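Local coordinates for protein of unknown function VPA0982 (Vibrio parahaemolyticus, PDB 2QIP) that is of uncharacterised function but, as a NYN-domain protein of the PIN clan, probably cleaves RNA, at residues I103-A106 and P107-R111. Residues are numbered along the deposited sequence; the frame is centred on the assembly and turned at random.
With EDO (1,2-ethanediol), chain C; EDO (1,2-ethanediol), chain D.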
loop_
_atom_site.group_PDB
_atom_site.type_symbol
_atom_site.label_atom_id
_atom_site.label_comp_id
_atom_site.label_asym_id
_atom_site.label_seq_id
_atom_site.Cartn_x
_atom_site.Cartn_y
_atom_site.Cartn_z
ATOM N N ILE A 103 8.569 -2.551 4.569
ATOM C CA ILE A 103 9.311 -1.483 5.278
ATOM C C ILE A 103 9.740 -1.904 6.673
ATOM O O ILE A 103 10.861 -1.587 7.114
ATOM C CB ILE A 103 8.486 -0.205 5.369
ATOM C CG1 ILE A 103 8.455 0.450 4.008
ATOM C CG2 ILE A 103 9.040 0.762 6.449
ATOM C CD1 ILE A 103 9.848 0.957 3.477
ATOM N N GLU A 104 8.860 -2.620 7.383
ATOM C CA GLU A 104 9.217 -3.105 8.707
ATOM C C GLU A 104 10.428 -4.046 8.702
ATOM O O GLU A 104 11.258 -4.011 9.619
ATOM C CB GLU A 104 8.016 -3.761 9.393
ATOM C CG GLU A 104 7.119 -2.767 10.077
ATOM C CD GLU A 104 5.943 -3.449 10.742
ATOM O OE1 GLU A 104 4.825 -2.910 10.643
ATOM O OE2 GLU A 104 6.135 -4.544 11.315
ATOM N N ILE A 105 10.530 -4.907 7.695
ATOM C CA ILE A 105 11.595 -5.905 7.699
ATOM C C ILE A 105 12.896 -5.371 7.099
ATOM O O ILE A 105 13.957 -5.910 7.378
ATOM C CB ILE A 105 11.126 -7.231 7.011
ATOM C CG1 ILE A 105 12.005 -8.419 7.441
ATOM C CG2 ILE A 105 11.114 -7.092 5.476
ATOM C CD1 ILE A 105 11.857 -8.825 8.874
ATOM N N ALA A 106 12.808 -4.323 6.279
ATOM C CA ALA A 106 14.007 -3.782 5.615
ATOM C C ALA A 106 15.232 -3.570 6.538
ATOM O O ALA A 106 16.345 -3.929 6.173
ATOM C CB ALA A 106 13.678 -2.497 4.859
ATOM N N PRO A 107 15.052 -2.944 7.718
ATOM C CA PRO A 107 16.259 -2.747 8.553
ATOM C C PRO A 107 16.942 -4.035 9.008
ATOM O O PRO A 107 18.116 -3.998 9.377
ATOM C CB PRO A 107 15.743 -1.948 9.763
ATOM C CG PRO A 107 14.240 -2.142 9.768
ATOM C CD PRO A 107 13.861 -2.307 8.323
ATOM N N ASP A 108 16.217 -5.151 8.967
ATOM C CA ASP A 108 16.731 -6.412 9.488
ATOM C C ASP A 108 17.377 -7.294 8.433
ATOM O O ASP A 108 17.904 -8.350 8.762
ATOM C CB ASP A 108 15.617 -7.208 10.168
ATOM C CG ASP A 108 15.037 -6.479 11.346
ATOM O OD1 ASP A 108 15.833 -6.020 12.184
ATOM O OD2 ASP A 108 13.797 -6.340 11.420
ATOM N N VAL A 109 17.338 -6.866 7.169
ATOM C CA VAL A 109 17.854 -7.710 6.077
ATOM C C VAL A 109 18.766 -6.923 5.148
ATOM O O VAL A 109 18.712 -5.680 5.111
ATOM C CB VAL A 109 16.720 -8.394 5.258
ATOM C CG1 VAL A 109 15.943 -9.338 6.156
ATOM C CG2 VAL A 109 15.774 -7.373 4.625
ATOM N N ASP A 110 19.605 -7.652 4.413
ATOM C CA ASP A 110 20.424 -7.030 3.381
ATOM C C ASP A 110 19.671 -6.839 2.078
ATOM O O ASP A 110 19.999 -5.965 1.290
ATOM C CB ASP A 110 21.668 -7.875 3.095
ATOM C CG ASP A 110 22.536 -8.070 4.329
ATOM O OD1 ASP A 110 22.893 -7.051 4.952
ATOM O OD2 ASP A 110 22.812 -9.225 4.712
ATOM N N ARG A 111 18.679 -7.683 1.841
ATOM C CA ARG A 111 17.963 -7.668 0.575
ATOM C C ARG A 111 16.527 -8.115 0.815
ATOM O O ARG A 111 16.273 -9.086 1.545
ATOM C CB ARG A 111 18.638 -8.635 -0.408
ATOM C CG ARG A 111 17.969 -8.676 -1.797
ATOM C CD ARG A 111 18.634 -9.672 -2.705
ATOM N NE ARG A 111 20.003 -9.264 -2.981
ATOM C CZ ARG A 111 20.396 -8.490 -3.998
ATOM N NH1 ARG A 111 19.532 -8.024 -4.899
ATOM N NH2 ARG A 111 21.694 -8.166 -4.105
HETATM C C1 EDO C . 21.114 -6.357 7.799
HETATM O O1 EDO C . 21.345 -5.417 6.747
HETATM C C2 EDO C . 22.228 -6.218 8.832
HETATM O O2 EDO C . 21.795 -6.932 9.987
HETATM C C1 EDO D . 4.106 -4.686 13.450
HETATM O O1 EDO D . 4.030 -5.862 12.643
HETATM C C2 EDO D . 3.590 -4.902 14.860
HETATM O O2 EDO D . 2.315 -4.260 14.978
#
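The carbonyl oxygen of Ala-106 takes two bonds, one from Val-109 N at 3.3 Å and one from the ammonium group of Lys-134, which also binds Val-109 O. The hydrogen bond from Val-109 N is nearly straight (170°). One residue earlier Ile-105 O accepts Asp-108 N at 2.9 Å, a shorter but more bent bond (149°). Both are i to i+3 bonds, so the chain tightens into a 3-10 turn as it passes from helix 95-105 towards strand 111-115, one of the two middle strands of the parallel sheet. Pro-107, which has no amide hydrogen to give, lays its ring against the carbonyl oxygens of the preceding turn, with CD 3.3 Å from Ile-103 O and CG 3.5 Å from Glu-104 O. With CG1 anti to the backbone N (chi1 -160°), Ile-105 brings that carbon to 4.2 Å from Val-109 CG1, and both side chains also touch Ala-13 of strand 10-17. Glu-104 engages Arg-127 of the second subunit in a salt bridge through OE1, while OE2 receives a weak hydrogen bond from an ethanediol. A second ethanediol donates through O1 to Asp-110 OD1 at 2.9 Å. Near the C-terminal end of the helix, the positive charge of the lysine would thus offset the partial negative charge of the carbonyl oxygens gathered there.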